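Local coordinates for protein aldo-keto reductase 2E (Bombyx mori, PDB 3WCZ) that reduces 3-dehydroecdysone with NADPH as cosubstrate, does not use NADH, and may help to regulate molting in the silkworm, at residues L102-S105 with L106-G110; V37-A40 with V41-I45. One frame throughout, in Å; residues are numbered along the deposited sequence.

In the fold
Both interactions are local contacts along outer helices of the aldo-keto reductase TIM barrel. Interaction 2 lies on helix 35-46, between strands 21-22 and 51-53. Interaction 1 lies further along the chain on helix 95-109, between strands 83-88 and 114-119. Their centres are about 18 Å apart and their nearest atoms about 8 Å, so they do not touch. Helix 61-73 packs against both through Val64, which meets Val37 and Leu109. Interaction 2 is nearer the cofactor: the side chain of Trp43 is about 4 Å from that of Lys263, an NADP-binding residue. The side chain of Leu109 is about 9 Å from that of Tyr58, the probable proton donor.

Interaction 1: residues L102-S105 with L106-G110; sequences LQES and LKKLG
Glu104 and Lys108 form a salt bridge one helical turn apart, with Lys108 NZ 3.1 Å from Glu104 OE2. The two side chains run side by side and point the same way. Glu104 is extended, and Lys108 is straight until its last torsion (chi4 65°), which turns the ammonium toward the acid. NZ meets OE2 on its anti side, 24° out of the carboxylate plane. Both residues are exposed, so solvent probably weakens the attraction.

The backbone acceptors are used in order. Leu102 O takes Leu106 N at 2.8 Å. Gln103 O takes Lys107 N at 2.9 Å, and Glu104 O takes Lys108 N at 3.1 Å. Ser105 O takes Leu109 N at 2.9 Å. The hydroxyl of Ser105 is satisfied outside the two segments: OG is hydrogen-bonded to Glu61 OE2, at the start of helix 61-73. The side chain of Lys108 also touches Glu61.

On the side facing strand 114-119 the contact is apolar. Leu102 CD1 lies 4.0 Å from Leu106 CG, and the two side chains cross at a slant. Both leucines also touch Ile114 of that strand.

At the C-terminal end, the turn after Leu109 makes two bonds back into the last helical turn. One of them runs from Gly110 N to Lys107 O at 3.2 Å. Gly110 has positive phi (67°), which favours glycine. Together these features make a Schellman motif. It ends the helix of a beta-alpha-beta unit of the TIM barrel, just before the chain enters strand 114-119.

Interaction 2: residues V37-A40 with V41-I45; sequences VRQA and VYWAI
Gln39 lies across the indole of Trp43, one turn further along the helix. Its CG sits 3.5 Å from the centroid of the six-membered ring of Trp43, only 3° off the normal. This is a CH-pi contact over the face. A bend at chi2 (62°) carries Gln39 NE2 over the five-membered ring, toward its rim. There Gln39 NE2 is 3.2 Å from Trp43 NE1. Both are donors, so they do not bond to each other. The amide and ring planes are 52° apart. Gln39 OE1 accepts a weak hydrogen bond from Arg38 NH2.

Val37, Ala40, Val41 and Ala44 are buried, and this part is packed into the fold. Val41 and Ala44 touch Leu21, while Ala40 and Ala44 meet Ile266 of helix 263-270. Arg38, Gln39, Tyr42 and Trp43 are only partly exposed, and solvent reaches this part. Arg38 has its stronger partners in Asp35 and Glu70, and Tyr42 OH is hydrogen-bonded to Asn74. Trp43 touches Ile266 and Lys263, the latter an NADP-binding residue. Backbone bonds join the two segments, among them Val41 N to Val37 O at 2.9 Å and Ala44 N to Ala40 O at 2.8 Å.

With a serine at Trp43, Gln39 would probably lose the surface under its CG and amide and be freer to turn, and Lys263 and Ile266 would probably lose a neighbour.

With no hydrogen bond between the two side chains, Gln39 and Trp43 are probably held mainly by the CH-pi contact and dispersion over the ring, while main-chain bonds secure the helix itself.

Interaction 1: residues L102-S105 with L106-G110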
loop_
_atom_site.group_PDB
_atom_site.type_symbol
_atom_site.label_atom_id
_atom_site.label_comp_id
_atom_site.label_asym_id
_atom_site.label_seq_id
_atom_site.Cartn_x
_atom_site.Cartn_y
_atom_site.Cartn_z
ATOM N N LEU A 102 6.294 -9.618 -13.815
ATOM C CA LEU A 102 5.303 -10.247 -12.929
ATOM C C LEU A 102 5.632 -11.722 -12.707
ATOM O O LEU A 102 5.552 -12.227 -11.578
ATOM C CB LEU A 102 3.902 -10.081 -13.471
ATOM C CG LEU A 102 2.782 -10.805 -12.709
ATOM C CD1 LEU A 102 2.740 -10.414 -11.246
ATOM C CD2 LEU A 102 1.453 -10.485 -13.322
ATOM N N GLN A 103 6.025 -12.419 -13.772
ATOM C CA GLN A 103 6.369 -13.824 -13.634
ATOM C C GLN A 103 7.566 -13.993 -12.692
ATOM O O GLN A 103 7.631 -14.956 -11.926
ATOM C CB GLN A 103 6.683 -14.421 -15.009
ATOM C CG GLN A 103 5.476 -14.515 -15.928
ATOM C CD GLN A 103 5.844 -14.902 -17.370
ATOM O OE1 GLN A 103 6.819 -14.408 -17.917
ATOM N NE2 GLN A 103 5.050 -15.771 -17.970
ATOM N N GLU A 104 8.511 -13.061 -12.739
ATOM C CA GLU A 104 9.637 -13.092 -11.828
ATOM C C GLU A 104 9.170 -12.891 -10.383
ATOM O O GLU A 104 9.602 -13.610 -9.465
ATOM C CB GLU A 104 10.683 -12.050 -12.245
ATOM C CG GLU A 104 11.853 -11.902 -11.340
ATOM C CD GLU A 104 12.916 -10.986 -11.937
ATOM O OE1 GLU A 104 13.012 -10.933 -13.192
ATOM O OE2 GLU A 104 13.651 -10.333 -11.164
ATOM N N SER A 105 8.305 -11.907 -10.141
ATOM C CA SER A 105 7.734 -11.720 -8.810
ATOM C C SER A 105 7.013 -12.975 -8.323
ATOM O O SER A 105 7.171 -13.380 -7.161
ATOM C CB SER A 105 6.774 -10.536 -8.816
ATOM O OG SER A 105 7.444 -9.308 -8.708
ATOM N N LEU A 106 6.189 -13.553 -9.182
ATOM C CA LEU A 106 5.459 -14.749 -8.836
ATOM C C LEU A 106 6.380 -15.910 -8.476
ATOM O O LEU A 106 6.080 -16.674 -7.557
ATOM C CB LEU A 106 4.537 -15.169 -9.970
ATOM C CG LEU A 106 3.351 -14.231 -10.212
ATOM C CD1 LEU A 106 2.580 -14.639 -11.472
ATOM C CD2 LEU A 106 2.369 -14.177 -9.034
ATOM N N LYS A 107 7.470 -16.078 -9.210
ATOM C CA LYS A 107 8.439 -17.114 -8.876
ATOM C C LYS A 107 9.037 -16.875 -7.471
ATOM O O LYS A 107 9.134 -17.808 -6.662
ATOM C CB LYS A 107 9.530 -17.212 -9.957
ATOM C CG LYS A 107 10.459 -18.413 -9.796
ATOM C CD LYS A 107 11.382 -18.513 -10.998
ATOM C CE LYS A 107 12.226 -19.780 -10.991
ATOM N NZ LYS A 107 13.115 -19.826 -12.212
ATOM N N LYS A 108 9.426 -15.640 -7.165
ATOM C CA LYS A 108 9.957 -15.346 -5.849
ATOM C C LYS A 108 8.932 -15.594 -4.755
ATOM O O LYS A 108 9.266 -16.078 -3.677
ATOM C CB LYS A 108 10.405 -13.903 -5.792
ATOM C CG LYS A 108 11.640 -13.625 -6.614
ATOM C CD LYS A 108 12.036 -12.166 -6.536
ATOM C CE LYS A 108 13.383 -11.901 -7.213
ATOM N NZ LYS A 108 13.375 -12.148 -8.672
ATOM N N LEU A 109 7.679 -15.237 -5.020
ATOM C CA LEU A 109 6.588 -15.384 -4.051
ATOM C C LEU A 109 6.101 -16.811 -3.912
ATOM O O LEU A 109 5.330 -17.107 -3.018
ATOM C CB LEU A 109 5.401 -14.462 -4.421
ATOM C CG LEU A 109 5.621 -12.953 -4.293
ATOM C CD1 LEU A 109 4.581 -12.180 -5.119
ATOM C CD2 LEU A 109 5.575 -12.547 -2.843
ATOM N N GLY A 110 6.491 -17.685 -4.832
ATOM C CA GLY A 110 5.973 -19.044 -4.856
ATOM C C GLY A 110 4.490 -19.137 -5.188
ATOM O O GLY A 110 3.807 -20.040 -4.713
#

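Interaction 2: residues V37-A40 with V41-I45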
loop_
_atom_site.group_PDB
_atom_site.type_symbol
_atom_site.label_atom_id
_atom_site.label_comp_id
_atom_site.label_asym_id
_atom_site.label_seq_id
_atom_site.Cartn_x
_atom_site.Cartn_y
_atom_site.Cartn_z
ATOM N N VAL A 37 10.526 -10.348 7.996
ATOM C CA VAL A 37 9.393 -10.155 7.104
ATOM C C VAL A 37 8.634 -11.463 6.940
ATOM O O VAL A 37 7.412 -11.465 6.926
ATOM C CB VAL A 37 9.870 -9.609 5.737
ATOM C CG1 VAL A 37 8.727 -9.585 4.739
ATOM C CG2 VAL A 37 10.482 -8.208 5.897
ATOM N N ARG A 38 9.329 -12.588 6.794
ATOM C CA ARG A 38 8.682 -13.885 6.735
ATOM C C ARG A 38 7.868 -14.101 7.998
ATOM O O ARG A 38 6.680 -14.449 7.951
ATOM C CB ARG A 38 9.720 -15.010 6.578
ATOM C CG ARG A 38 9.137 -16.401 6.730
ATOM C CD ARG A 38 10.221 -17.483 6.994
ATOM N NE ARG A 38 10.926 -17.174 8.237
ATOM C CZ ARG A 38 10.392 -17.320 9.436
ATOM N NH1 ARG A 38 9.197 -17.864 9.590
ATOM N NH2 ARG A 38 11.069 -16.926 10.498
ATOM N N GLN A 39 8.481 -13.838 9.150
ATOM C CA GLN A 39 7.786 -14.022 10.416
ATOM C C GLN A 39 6.589 -13.081 10.545
ATOM O O GLN A 39 5.535 -13.485 11.041
ATOM C CB GLN A 39 8.775 -13.802 11.568
ATOM C CG GLN A 39 8.197 -14.128 12.949
ATOM C CD GLN A 39 7.811 -15.593 13.064
ATOM O OE1 GLN A 39 8.655 -16.476 12.886
ATOM N NE2 GLN A 39 6.533 -15.868 13.305
ATOM N N ALA A 40 6.749 -11.832 10.103
ATOM C CA ALA A 40 5.658 -10.857 10.184
ATOM C C ALA A 40 4.467 -11.286 9.330
ATOM O O ALA A 40 3.324 -11.160 9.743
ATOM C CB ALA A 40 6.141 -9.510 9.731
ATOM N N VAL A 41 4.741 -11.759 8.118
ATOM C CA VAL A 41 3.673 -12.255 7.245
ATOM C C VAL A 41 2.921 -13.399 7.904
ATOM O O VAL A 41 1.676 -13.433 7.912
ATOM C CB VAL A 41 4.232 -12.657 5.868
ATOM C CG1 VAL A 41 3.224 -13.482 5.061
ATOM C CG2 VAL A 41 4.610 -11.402 5.109
ATOM N N TYR A 42 3.665 -14.340 8.470
ATOM C CA TYR A 42 3.036 -15.442 9.185
ATOM C C TYR A 42 2.176 -14.969 10.357
ATOM O O TYR A 42 1.025 -15.348 10.496
ATOM C CB TYR A 42 4.091 -16.438 9.663
ATOM C CG TYR A 42 3.478 -17.690 10.230
ATOM C CD1 TYR A 42 3.211 -18.774 9.411
ATOM C CD2 TYR A 42 3.106 -17.762 11.572
ATOM C CE1 TYR A 42 2.613 -19.918 9.904
ATOM C CE2 TYR A 42 2.513 -18.899 12.076
ATOM C CZ TYR A 42 2.287 -19.978 11.236
ATOM O OH TYR A 42 1.697 -21.129 11.719
ATOM N N TRP A 43 2.750 -14.119 11.205
ATOM C CA TRP A 43 2.017 -13.605 12.341
ATOM C C TRP A 43 0.751 -12.833 11.920
ATOM O O TRP A 43 -0.293 -12.897 12.570
ATOM C CB TRP A 43 2.908 -12.684 13.163
ATOM C CG TRP A 43 3.799 -13.371 14.132
ATOM C CD1 TRP A 43 3.609 -14.601 14.694
ATOM C CD2 TRP A 43 5.003 -12.835 14.703
ATOM N NE1 TRP A 43 4.621 -14.862 15.599
ATOM C CE2 TRP A 43 5.489 -13.803 15.616
ATOM C CE3 TRP A 43 5.721 -11.651 14.526
ATOM C CZ2 TRP A 43 6.664 -13.619 16.342
ATOM C CZ3 TRP A 43 6.890 -11.464 15.265
ATOM C CH2 TRP A 43 7.345 -12.445 16.155
ATOM N N ALA A 44 0.871 -12.055 10.843
ATOM C CA ALA A 44 -0.265 -11.279 10.355
ATOM C C ALA A 44 -1.388 -12.209 9.945
ATOM O O ALA A 44 -2.532 -12.031 10.344
ATOM C CB ALA A 44 0.149 -10.382 9.206
ATOM N N ILE A 45 -1.073 -13.217 9.143
ATOM C CA ILE A 45 -2.108 -14.160 8.742
ATOM C C ILE A 45 -2.717 -14.867 9.955
ATOM O O ILE A 45 -3.925 -15.029 10.035
ATOM C CB ILE A 45 -1.548 -15.160 7.711
ATOM C CG1 ILE A 45 -1.143 -14.412 6.426
ATOM C CG2 ILE A 45 -2.558 -16.268 7.411
ATOM C CD1 ILE A 45 -0.341 -15.242 5.440
#